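Local coordinates for RagA protein (Porphyromonas gingivalis, PDB 6SLN) that probably imports nutrients across the outer membrane as a TonB-dependent receptor, at residues A191-G196 with D587-N592; L456-Q461 with N503-K508; T518-H523 with S571-F576. One frame throughout, in Å; residues are numbered along the deposited sequence.

The three contacts lie on one side of the receptor, along five barrel strands that follow each other in the chain and neighbour each other in the wall: 456-475, 487-510, 515-540, 561-580 and 584-595. Contact 2 joins the first two and contact 3 the next pair. Contact 1 sets the last against a plug loop. Its long loop along the chain encloses contact 2 and then contact 3. The centres of contacts 1 and 3 are about 8 Å apart, those of 2 and 3 about 9 Å, those of 1 and 2 about 15 Å. Together they trace a path from plug to barrel wall to bound phospholipid, with contact 3 in the middle.

Contact 1 of 3, residues A191-G196 with D587-N592; sequences ATSIYG and DFSVRN
Here the plug of a TonB-dependent receptor meets the inside of its barrel, with S193 of the plug set against S589 and R591 of the wall. Residues 191-196 form a loop with a type I turn from T192 to Y195. Residues 587-592 belong to a barrel strand. R591 carries the contact and grips one plug carbonyl side-on. Its NE donates to S193 O at 3.0 Å, with 150° at the hydrogen. Its NH2 reaches the same S193 O at 3.3 Å by a more bent path. S193 O thus accepts two bonds, both from the same face of its plane, which would tend to limit rotation of the guanidinium. The carbonyl of Y195 lies over one face of that group, with its O 3.1 Å from R591 CZ. This is contact over the face and not a hydrogen bond. R591 CG sits between its own backbone N and carbonyl carbon (chi1 70°), and the chain then bends at chi3 (36°) on its way to the turn. NH1 makes a salt bridge with D593 of the same strand. That carboxylate probably balances most of the charge, and the two carbonyl dipoles add to it. The arginine is thus held by its own strand and by the plug turn. A smaller meeting lies beside it. S193 CB rests 3.3 Å from S589 OG, while S193 OG bonds back to S190 O within the plug. The plug loop comes between strands 180-186 and 203-208, and Y195 packs on L186 of the former. I194 also touches R575 on the neighbouring barrel strand 561-580. Strand 584-595 itself is bonded through its backbone on one flank to strand 561-580 and on the other to strand 604-614, where R591 packs on F607.

Contact 2 of 3, residues L456-Q461 with N503-K508; sequences LTLKAQ and NTAEYK. With 3PE (1,2-Distearoyl-sn-glycerophosphoethanolamine), chain G.
Two first torsions bring L458 against A505 and N503 against A460: CG lies anti to its own carbonyl carbon in both L458 (chi1 -37°) and N503 (chi1 -67°). The branch CD2 of L458 lies against A505, 3.6 Å from its CB. The amide of N503 is swung across to A460, with OD1 3.4 Å from A460 CB. Its other end, ND2, meets an acyl chain of the bound phospholipid, 3.6 Å from C35 of 3PE. That nitrogen also makes a weak hydrogen bond with ND1 of H523 on the next strand. The methyl of A460 touches the second acyl chain, CB lying 3.6 Å from C29 of 3PE. L456, L458, A460, N503, A505 and Y507 share this lipid-side face. The ring of Y507 turns an edge to the backbone N of L456.

The other face carries T457, K459, T504 and E506. K459 CB approaches T504 OG1 at 3.7 Å, and the amine of K459 reaches F447 in a cation-pi contact. The backbones are joined at two hydrogen-bonded pairs, T457 with E506 and K459 with T504. T457 N reaches E506 O at 2.8 Å, and T504 N reaches K459 O at 3.0 Å. CA-H...O contacts fill in between, as from L458 CA to T504 O. This is an antiparallel hairpin of a transmembrane beta barrel, with an outer surface that, around A460 and N503, forms part of the phospholipid site occupied in this structure.

Contact 3 of 3, residues T518-H523 with S571-F576; sequences TALMGH and SFFSRF. With 3PE (1,2-Distearoyl-sn-glycerophosphoethanolamine), chain G.
Backbone hydrogen bonds come first: L520 pairs with R575 and G522 with F573, on antiparallel barrel strands. R575 N donates to L520 O at 2.9 Å, while the return bond from L520 N is weak. G522 N reaches F573 O at 2.8 Å, and F573 N answers to G522 O. CA-H...O contacts run alongside, the one from S574 CA to L520 O among them.

Side-chain contacts fall on the two faces of the sheet. The ring of F573 lies over G522, whose CA is 3.8 Å from the ring centroid and 12° off its normal, a CH-pi contact. With CG between its backbone N and carbonyl carbon (chi1 58°), F573 folds its ring back over the neighbouring strand. L520 adds to the same inward face: its CD2 lies 4.0 Å from F573 CE2, and its CD1 sits over a face of the R575 guanidinium. On the outward face F572 meets H523 obliquely, the planes at 43°, with F572 CE1 at the edge of the imidazole and 3.6 Å from H523 CD2. F576 lies against A519, its CE1 3.5 Å from A519 CB.

Lipid contacts centre on H523. Carbon C33 of 3PE stands over the middle of one ring face, 3.4 Å from H523 CE1. H523 NE2 makes a weak hydrogen bond to ester oxygen O31 of 3PE, and ND1 is engaged on the neighbouring strand. These weak bonds, with C33 over the face, may bias the ring's orientation.

S574 OG is bonded to V590 O on the next strand. The chemistry is thus two-sided: aromatic and lipid contacts around H523 face the membrane, while L520, F573 and R575 lie on the inner side, where F573 meets I194 of the plug.

Contact 1 of 3, residues A191-G196 with D587-N592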
loop_
_atom_site.group_PDB
_atom_site.type_symbol
_atom_site.label_atom_id
_atom_site.label_comp_id
_atom_site.label_asym_id
_atom_site.label_seq_id
_atom_site.Cartn_x
_atom_site.Cartn_y
_atom_site.Cartn_z
ATOM N N ALA A 191 -9.756 10.243 -43.128
ATOM C CA ALA A 191 -8.379 10.013 -42.707
ATOM C C ALA A 191 -8.283 9.269 -41.389
ATOM O O ALA A 191 -7.213 8.748 -41.081
ATOM C CB ALA A 191 -7.622 11.336 -42.576
ATOM N N THR A 192 -9.361 9.221 -40.606
ATOM C CA THR A 192 -9.361 8.589 -39.293
ATOM C C THR A 192 -10.270 7.370 -39.248
ATOM O O THR A 192 -10.852 7.067 -38.208
ATOM C CB THR A 192 -9.785 9.582 -38.213
ATOM O OG1 THR A 192 -11.192 9.830 -38.308
ATOM C CG2 THR A 192 -9.059 10.881 -38.384
ATOM N N SER A 193 -10.412 6.666 -40.366
ATOM C CA SER A 193 -11.414 5.610 -40.435
ATOM C C SER A 193 -10.987 4.308 -39.751
ATOM O O SER A 193 -11.862 3.534 -39.343
ATOM C CB SER A 193 -11.778 5.351 -41.888
ATOM O OG SER A 193 -10.622 5.328 -42.694
ATOM N N ILE A 194 -9.688 4.054 -39.575
ATOM C CA ILE A 194 -9.238 2.806 -38.964
ATOM C C ILE A 194 -8.967 2.945 -37.459
ATOM O O ILE A 194 -8.467 2.004 -36.839
ATOM C CB ILE A 194 -8.009 2.249 -39.700
ATOM C CG1 ILE A 194 -6.773 3.093 -39.400
ATOM C CG2 ILE A 194 -8.272 2.204 -41.191
ATOM C CD1 ILE A 194 -5.566 2.768 -40.281
ATOM N N TYR A 195 -9.323 4.074 -36.850
ATOM C CA TYR A 195 -9.210 4.284 -35.408
ATOM C C TYR A 195 -10.607 4.441 -34.809
ATOM O O TYR A 195 -11.578 4.729 -35.519
ATOM C CB TYR A 195 -8.315 5.504 -35.111
ATOM C CG TYR A 195 -7.078 5.470 -35.977
ATOM C CD1 TYR A 195 -6.020 4.639 -35.663
ATOM C CD2 TYR A 195 -7.004 6.200 -37.153
ATOM C CE1 TYR A 195 -4.892 4.568 -36.466
ATOM C CE2 TYR A 195 -5.889 6.126 -37.974
ATOM C CZ TYR A 195 -4.832 5.306 -37.623
ATOM O OH TYR A 195 -3.714 5.224 -38.425
ATOM N N GLY A 196 -10.729 4.224 -33.499
ATOM C CA GLY A 196 -12.079 4.272 -32.972
ATOM C C GLY A 196 -12.372 4.391 -31.489
ATOM O O GLY A 196 -13.449 3.976 -31.052
ATOM N N ASP A 587 -12.320 6.488 -51.517
ATOM C CA ASP A 587 -12.169 5.736 -50.285
ATOM C C ASP A 587 -13.543 5.518 -49.674
ATOM O O ASP A 587 -14.453 6.339 -49.827
ATOM C CB ASP A 587 -11.267 6.468 -49.285
ATOM C CG ASP A 587 -9.900 6.789 -49.857
ATOM O OD1 ASP A 587 -9.334 5.942 -50.581
ATOM O OD2 ASP A 587 -9.393 7.896 -49.584
ATOM N N PHE A 588 -13.684 4.400 -48.980
ATOM C CA PHE A 588 -14.944 4.037 -48.360
ATOM C C PHE A 588 -14.595 3.216 -47.128
ATOM O O PHE A 588 -13.751 2.320 -47.204
ATOM C CB PHE A 588 -15.817 3.262 -49.350
ATOM C CG PHE A 588 -16.981 2.580 -48.719
ATOM C CD1 PHE A 588 -17.896 3.303 -47.963
ATOM C CD2 PHE A 588 -17.167 1.214 -48.872
ATOM C CE1 PHE A 588 -18.983 2.678 -47.365
ATOM C CE2 PHE A 588 -18.250 0.582 -48.279
ATOM C CZ PHE A 588 -19.161 1.320 -47.522
ATOM N N SER A 589 -15.206 3.541 -45.996
ATOM C CA SER A 589 -14.900 2.881 -44.739
ATOM C C SER A 589 -16.199 2.574 -44.005
ATOM O O SER A 589 -17.121 3.394 -44.003
ATOM C CB SER A 589 -13.992 3.760 -43.875
ATOM O OG SER A 589 -14.740 4.633 -43.037
ATOM N N VAL A 590 -16.289 1.378 -43.420
ATOM C CA VAL A 590 -17.321 1.070 -42.436
ATOM C C VAL A 590 -16.650 0.332 -41.286
ATOM O O VAL A 590 -15.670 -0.393 -41.475
ATOM C CB VAL A 590 -18.505 0.256 -43.022
ATOM C CG1 VAL A 590 -18.058 -1.099 -43.480
ATOM C CG2 VAL A 590 -19.629 0.124 -41.995
ATOM N N ARG A 591 -17.170 0.540 -40.081
ATOM C CA ARG A 591 -16.559 -0.021 -38.887
ATOM C C ARG A 591 -17.627 -0.130 -37.811
ATOM O O ARG A 591 -18.653 0.554 -37.860
ATOM C CB ARG A 591 -15.406 0.849 -38.398
ATOM C CG ARG A 591 -15.931 2.161 -37.837
ATOM C CD ARG A 591 -15.031 2.735 -36.774
ATOM N NE ARG A 591 -13.646 2.474 -37.110
ATOM C CZ ARG A 591 -12.780 1.968 -36.259
ATOM N NH1 ARG A 591 -13.176 1.699 -35.027
ATOM N NH2 ARG A 591 -11.531 1.746 -36.641
ATOM N N ASN A 592 -17.370 -0.994 -36.831
ATOM C CA ASN A 592 -18.260 -1.134 -35.695
ATOM C C ASN A 592 -17.430 -1.132 -34.427
ATOM O O ASN A 592 -16.370 -1.763 -34.372
ATOM C CB ASN A 592 -19.085 -2.413 -35.774
ATOM C CG ASN A 592 -19.855 -2.686 -34.501
ATOM O OD1 ASN A 592 -19.338 -3.302 -33.578
ATOM N ND2 ASN A 592 -21.089 -2.215 -34.441
#

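Contact 2 of 3, residues L456-Q461 with N503-K508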
loop_
_atom_site.group_PDB
_atom_site.type_symbol
_atom_site.label_atom_id
_atom_site.label_comp_id
_atom_site.label_asym_id
_atom_site.label_seq_id
_atom_site.Cartn_x
_atom_site.Cartn_y
_atom_site.Cartn_z
ATOM N N LEU A 456 -1.832 -9.763 -50.894
ATOM C CA LEU A 456 -2.354 -10.057 -49.564
ATOM C C LEU A 456 -1.305 -9.806 -48.481
ATOM O O LEU A 456 -0.221 -10.395 -48.508
ATOM C CB LEU A 456 -2.834 -11.502 -49.496
ATOM C CG LEU A 456 -3.446 -11.802 -48.134
ATOM C CD1 LEU A 456 -4.466 -10.728 -47.791
ATOM C CD2 LEU A 456 -4.083 -13.175 -48.113
ATOM N N THR A 457 -1.644 -8.962 -47.507
ATOM C CA THR A 457 -0.802 -8.731 -46.340
ATOM C C THR A 457 -1.659 -8.867 -45.089
ATOM O O THR A 457 -2.709 -8.221 -44.981
ATOM C CB THR A 457 -0.143 -7.354 -46.404
ATOM O OG1 THR A 457 0.612 -7.258 -47.615
ATOM C CG2 THR A 457 0.796 -7.150 -45.223
ATOM N N LEU A 458 -1.227 -9.724 -44.160
ATOM C CA LEU A 458 -1.908 -9.950 -42.887
ATOM C C LEU A 458 -0.985 -9.468 -41.778
ATOM O O LEU A 458 0.057 -10.082 -41.533
ATOM C CB LEU A 458 -2.240 -11.429 -42.692
ATOM C CG LEU A 458 -2.665 -12.196 -43.939
ATOM C CD1 LEU A 458 -2.843 -13.653 -43.620
ATOM C CD2 LEU A 458 -3.957 -11.626 -44.464
ATOM N N LYS A 459 -1.360 -8.387 -41.103
ATOM C CA LYS A 459 -0.537 -7.837 -40.036
ATOM C C LYS A 459 -1.174 -8.120 -38.686
ATOM O O LYS A 459 -2.287 -7.660 -38.406
ATOM C CB LYS A 459 -0.312 -6.340 -40.211
ATOM C CG LYS A 459 0.815 -5.839 -39.336
ATOM C CD LYS A 459 1.347 -4.500 -39.821
ATOM C CE LYS A 459 1.668 -3.567 -38.653
ATOM N NZ LYS A 459 2.278 -2.293 -39.131
ATOM N N ALA A 460 -0.461 -8.871 -37.856
ATOM C CA ALA A 460 -0.790 -9.025 -36.451
ATOM C C ALA A 460 0.143 -8.126 -35.646
ATOM O O ALA A 460 1.357 -8.122 -35.873
ATOM C CB ALA A 460 -0.654 -10.486 -36.016
ATOM N N GLN A 461 -0.421 -7.355 -34.721
ATOM C CA GLN A 461 0.359 -6.437 -33.907
ATOM C C GLN A 461 -0.204 -6.431 -32.492
ATOM O O GLN A 461 -1.422 -6.448 -32.294
ATOM C CB GLN A 461 0.368 -5.021 -34.503
ATOM C CG GLN A 461 0.937 -3.973 -33.557
ATOM C CD GLN A 461 1.667 -2.855 -34.271
ATOM O OE1 GLN A 461 2.897 -2.776 -34.220
ATOM N NE2 GLN A 461 0.916 -1.976 -34.929
ATOM N N ASN A 503 -5.387 -6.516 -35.744
ATOM C CA ASN A 503 -5.215 -7.596 -36.703
ATOM C C ASN A 503 -5.910 -7.212 -38.000
ATOM O O ASN A 503 -7.125 -6.987 -38.013
ATOM C CB ASN A 503 -5.768 -8.902 -36.129
ATOM C CG ASN A 503 -4.961 -9.385 -34.942
ATOM O OD1 ASN A 503 -3.777 -9.696 -35.079
ATOM N ND2 ASN A 503 -5.583 -9.426 -33.768
ATOM N N THR A 504 -5.142 -7.126 -39.086
ATOM C CA THR A 504 -5.660 -6.588 -40.333
ATOM C C THR A 504 -5.233 -7.443 -41.510
ATOM O O THR A 504 -4.099 -7.922 -41.571
ATOM C CB THR A 504 -5.179 -5.148 -40.582
ATOM O OG1 THR A 504 -3.746 -5.123 -40.660
ATOM C CG2 THR A 504 -5.655 -4.224 -39.469
ATOM N N ALA A 505 -6.145 -7.589 -42.460
ATOM C CA ALA A 505 -5.878 -8.257 -43.724
ATOM C C ALA A 505 -6.107 -7.238 -44.825
ATOM O O ALA A 505 -7.175 -6.617 -44.885
ATOM C CB ALA A 505 -6.778 -9.476 -43.902
ATOM N N GLU A 506 -5.095 -7.029 -45.662
ATOM C CA GLU A 506 -5.161 -6.056 -46.742
ATOM C C GLU A 506 -4.901 -6.776 -48.052
ATOM O O GLU A 506 -3.904 -7.494 -48.182
ATOM C CB GLU A 506 -4.148 -4.912 -46.557
ATOM C CG GLU A 506 -4.246 -3.837 -47.638
ATOM C CD GLU A 506 -3.101 -2.840 -47.605
ATOM O OE1 GLU A 506 -1.992 -3.193 -48.063
ATOM O OE2 GLU A 506 -3.316 -1.700 -47.131
ATOM N N TYR A 507 -5.798 -6.588 -49.012
ATOM C CA TYR A 507 -5.647 -7.154 -50.340
ATOM C C TYR A 507 -5.646 -6.018 -51.349
ATOM O O TYR A 507 -6.633 -5.284 -51.461
ATOM C CB TYR A 507 -6.764 -8.150 -50.640
ATOM C CG TYR A 507 -6.528 -8.944 -51.894
ATOM C CD1 TYR A 507 -5.263 -9.423 -52.198
ATOM C CD2 TYR A 507 -7.567 -9.207 -52.786
ATOM C CE1 TYR A 507 -5.040 -10.143 -53.350
ATOM C CE2 TYR A 507 -7.349 -9.925 -53.935
ATOM C CZ TYR A 507 -6.081 -10.389 -54.211
ATOM O OH TYR A 507 -5.837 -11.107 -55.351
ATOM N N LYS A 508 -4.522 -5.850 -52.038
ATOM C CA LYS A 508 -4.387 -4.938 -53.163
ATOM C C LYS A 508 -4.341 -5.774 -54.433
ATOM O O LYS A 508 -3.591 -6.753 -54.505
ATOM C CB LYS A 508 -3.109 -4.102 -53.059
ATOM C CG LYS A 508 -3.101 -3.048 -51.971
ATOM C CD LYS A 508 -1.867 -2.151 -52.074
ATOM C CE LYS A 508 -0.671 -2.748 -51.334
ATOM N NZ LYS A 508 -0.668 -2.409 -49.878
HETATM C C1 3PE G . -12.188 -10.403 -26.281
HETATM C C2 3PE G . -11.148 -10.695 -27.341
HETATM C C3 3PE G . -11.669 -10.211 -28.707
HETATM O O31 3PE G . -10.784 -10.569 -29.734
HETATM O O32 3PE G . -12.416 -11.588 -30.887
HETATM C C31 3PE G . -11.252 -11.454 -30.722
HETATM C C32 3PE G . -10.261 -12.266 -31.577
HETATM C C33 3PE G . -10.097 -11.738 -33.005
HETATM C C34 3PE G . -9.282 -12.730 -33.844
HETATM C C35 3PE G . -7.833 -12.274 -34.058
HETATM C C36 3PE G . -7.383 -12.626 -35.479
HETATM C C37 3PE G . -5.870 -12.863 -35.553
HETATM C C38 3PE G . -5.482 -13.177 -37.003
HETATM C C39 3PE G . -3.964 -13.211 -37.133
HETATM C C3A 3PE G . -3.551 -13.098 -38.599
HETATM C C3B 3PE G . -2.150 -12.486 -38.696
HETATM O O21 3PE G . -9.995 -10.023 -26.887
HETATM O O22 3PE G . -8.373 -11.444 -26.278
HETATM C C21 3PE G . -8.778 -10.700 -27.096
HETATM C C22 3PE G . -7.947 -10.476 -28.363
HETATM C C23 3PE G . -6.660 -11.307 -28.352
HETATM C C24 3PE G . -6.434 -11.829 -29.775
HETATM C C25 3PE G . -5.056 -11.461 -30.335
HETATM C C26 3PE G . -4.684 -12.428 -31.470
HETATM C C27 3PE G . -3.208 -12.255 -31.835
HETATM C C28 3PE G . -2.792 -13.195 -32.972
HETATM C C29 3PE G . -1.339 -12.931 -33.402
HETATM C C2A 3PE G . -0.609 -14.222 -33.796
HETATM C C2B 3PE G . 0.290 -14.078 -35.043
HETATM C C2C 3PE G . 1.599 -14.873 -34.846
HETATM C C2D 3PE G . 2.535 -14.877 -36.073
#

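Contact 3 of 3, residues T518-H523 with S571-F576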
loop_
_atom_site.group_PDB
_atom_site.type_symbol
_atom_site.label_atom_id
_atom_site.label_comp_id
_atom_site.label_asym_id
_atom_site.label_seq_id
_atom_site.Cartn_x
_atom_site.Cartn_y
_atom_site.Cartn_z
ATOM N N THR A 518 -8.092 -1.606 -53.486
ATOM C CA THR A 518 -7.462 -2.043 -52.253
ATOM C C THR A 518 -8.555 -2.276 -51.224
ATOM O O THR A 518 -9.413 -1.410 -51.015
ATOM C CB THR A 518 -6.454 -1.011 -51.739
ATOM O OG1 THR A 518 -5.361 -0.917 -52.660
ATOM C CG2 THR A 518 -5.947 -1.415 -50.369
ATOM N N ALA A 519 -8.539 -3.451 -50.608
ATOM C CA ALA A 519 -9.483 -3.790 -49.563
ATOM C C ALA A 519 -8.707 -4.152 -48.316
ATOM O O ALA A 519 -7.630 -4.751 -48.395
ATOM C CB ALA A 519 -10.391 -4.953 -49.957
ATOM N N LEU A 520 -9.269 -3.778 -47.167
ATOM C CA LEU A 520 -8.635 -4.008 -45.877
ATOM C C LEU A 520 -9.720 -4.301 -44.852
ATOM O O LEU A 520 -10.526 -3.420 -44.541
ATOM C CB LEU A 520 -7.809 -2.800 -45.464
ATOM C CG LEU A 520 -6.948 -2.906 -44.203
ATOM C CD1 LEU A 520 -5.805 -1.934 -44.316
ATOM C CD2 LEU A 520 -7.743 -2.617 -42.940
ATOM N N MET A 521 -9.730 -5.521 -44.324
ATOM C CA MET A 521 -10.501 -5.860 -43.137
ATOM C C MET A 521 -9.586 -5.836 -41.915
ATOM O O MET A 521 -8.400 -6.170 -42.001
ATOM C CB MET A 521 -11.151 -7.237 -43.279
ATOM C CG MET A 521 -12.022 -7.384 -44.507
ATOM S SD MET A 521 -13.714 -6.871 -44.167
ATOM C CE MET A 521 -14.533 -8.459 -43.996
ATOM N N GLY A 522 -10.142 -5.436 -40.775
ATOM C CA GLY A 522 -9.343 -5.271 -39.574
ATOM C C GLY A 522 -10.119 -5.583 -38.317
ATOM O O GLY A 522 -11.327 -5.341 -38.231
ATOM N N HIS A 523 -9.406 -6.132 -37.326
ATOM C CA HIS A 523 -9.928 -6.373 -35.988
ATOM C C HIS A 523 -9.000 -5.730 -34.965
ATOM O O HIS A 523 -7.784 -5.677 -35.166
ATOM C CB HIS A 523 -10.056 -7.860 -35.664
ATOM C CG HIS A 523 -9.978 -8.149 -34.195
ATOM N ND1 HIS A 523 -8.792 -8.427 -33.550
ATOM C CD2 HIS A 523 -10.938 -8.146 -33.235
ATOM C CE1 HIS A 523 -9.028 -8.600 -32.261
ATOM N NE2 HIS A 523 -10.322 -8.437 -32.043
ATOM N N SER A 571 -13.396 -3.734 -31.698
ATOM C CA SER A 571 -13.557 -3.020 -32.952
ATOM C C SER A 571 -13.452 -3.970 -34.132
ATOM O O SER A 571 -12.620 -4.881 -34.136
ATOM C CB SER A 571 -12.499 -1.926 -33.075
ATOM O OG SER A 571 -12.981 -0.713 -32.545
ATOM N N PHE A 572 -14.303 -3.753 -35.134
ATOM C CA PHE A 572 -14.173 -4.409 -36.426
ATOM C C PHE A 572 -14.297 -3.333 -37.478
ATOM O O PHE A 572 -15.229 -2.523 -37.423
ATOM C CB PHE A 572 -15.230 -5.489 -36.622
ATOM C CG PHE A 572 -15.205 -6.558 -35.562
ATOM C CD1 PHE A 572 -14.243 -7.547 -35.586
ATOM C CD2 PHE A 572 -16.143 -6.570 -34.544
ATOM C CE1 PHE A 572 -14.212 -8.532 -34.613
ATOM C CE2 PHE A 572 -16.119 -7.546 -33.569
ATOM C CZ PHE A 572 -15.144 -8.530 -33.602
ATOM N N PHE A 573 -13.338 -3.277 -38.400
ATOM C CA PHE A 573 -13.313 -2.143 -39.311
ATOM C C PHE A 573 -12.870 -2.567 -40.701
ATOM O O PHE A 573 -12.273 -3.626 -40.903
ATOM C CB PHE A 573 -12.423 -1.012 -38.793
ATOM C CG PHE A 573 -10.979 -1.395 -38.546
ATOM C CD1 PHE A 573 -10.585 -1.945 -37.331
ATOM C CD2 PHE A 573 -9.994 -1.128 -39.505
ATOM C CE1 PHE A 573 -9.241 -2.256 -37.090
ATOM C CE2 PHE A 573 -8.636 -1.439 -39.269
ATOM C CZ PHE A 573 -8.264 -1.998 -38.067
ATOM N N SER A 574 -13.179 -1.706 -41.660
ATOM C CA SER A 574 -12.852 -1.942 -43.050
ATOM C C SER A 574 -12.504 -0.620 -43.720
ATOM O O SER A 574 -12.989 0.453 -43.337
ATOM C CB SER A 574 -14.024 -2.588 -43.788
ATOM O OG SER A 574 -15.119 -1.699 -43.749
ATOM N N ARG A 575 -11.684 -0.725 -44.757
ATOM C CA ARG A 575 -11.316 0.441 -45.538
ATOM C C ARG A 575 -11.027 -0.028 -46.955
ATOM O O ARG A 575 -10.296 -1.005 -47.149
ATOM C CB ARG A 575 -10.098 1.140 -44.941
ATOM C CG ARG A 575 -9.672 2.367 -45.715
ATOM C CD ARG A 575 -8.180 2.371 -45.957
ATOM N NE ARG A 575 -7.426 2.763 -44.768
ATOM C CZ ARG A 575 -6.124 2.544 -44.614
ATOM N NH1 ARG A 575 -5.437 1.933 -45.570
ATOM N NH2 ARG A 575 -5.505 2.934 -43.510
ATOM N N PHE A 576 -11.610 0.666 -47.936
ATOM C CA PHE A 576 -11.513 0.304 -49.343
ATOM C C PHE A 576 -11.015 1.496 -50.139
ATOM O O PHE A 576 -11.416 2.634 -49.877
ATOM C CB PHE A 576 -12.858 -0.157 -49.873
ATOM C CG PHE A 576 -13.379 -1.363 -49.183
ATOM C CD1 PHE A 576 -13.059 -2.627 -49.645
ATOM C CD2 PHE A 576 -14.167 -1.242 -48.054
ATOM C CE1 PHE A 576 -13.533 -3.753 -49.006
ATOM C CE2 PHE A 576 -14.640 -2.368 -47.398
ATOM C CZ PHE A 576 -14.325 -3.625 -47.881
HETATM C C1 3PE G . -12.188 -10.403 -26.281
HETATM C C2 3PE G . -11.148 -10.695 -27.341
HETATM C C3 3PE G . -11.669 -10.211 -28.707
HETATM O O31 3PE G . -10.784 -10.569 -29.734
HETATM O O32 3PE G . -12.416 -11.588 -30.887
HETATM C C31 3PE G . -11.252 -11.454 -30.722
HETATM C C32 3PE G . -10.261 -12.266 -31.577
HETATM C C33 3PE G . -10.097 -11.738 -33.005
HETATM C C34 3PE G . -9.282 -12.730 -33.844
HETATM C C35 3PE G . -7.833 -12.274 -34.058
HETATM C C36 3PE G . -7.383 -12.626 -35.479
HETATM C C37 3PE G . -5.870 -12.863 -35.553
HETATM C C38 3PE G . -5.482 -13.177 -37.003
HETATM C C39 3PE G . -3.964 -13.211 -37.133
HETATM C C3A 3PE G . -3.551 -13.098 -38.599
HETATM C C3B 3PE G . -2.150 -12.486 -38.696
HETATM O O21 3PE G . -9.995 -10.023 -26.887
HETATM O O22 3PE G . -8.373 -11.444 -26.278
HETATM C C21 3PE G . -8.778 -10.700 -27.096
HETATM C C22 3PE G . -7.947 -10.476 -28.363
HETATM C C23 3PE G . -6.660 -11.307 -28.352
HETATM C C24 3PE G . -6.434 -11.829 -29.775
HETATM C C25 3PE G . -5.056 -11.461 -30.335
HETATM C C26 3PE G . -4.684 -12.428 -31.470
HETATM C C27 3PE G . -3.208 -12.255 -31.835
HETATM C C28 3PE G . -2.792 -13.195 -32.972
HETATM C C29 3PE G . -1.339 -12.931 -33.402
HETATM C C2A 3PE G . -0.609 -14.222 -33.796
HETATM C C2B 3PE G . 0.290 -14.078 -35.043
HETATM C C2C 3PE G . 1.599 -14.873 -34.846
HETATM C C2D 3PE G . 2.535 -14.877 -36.073
#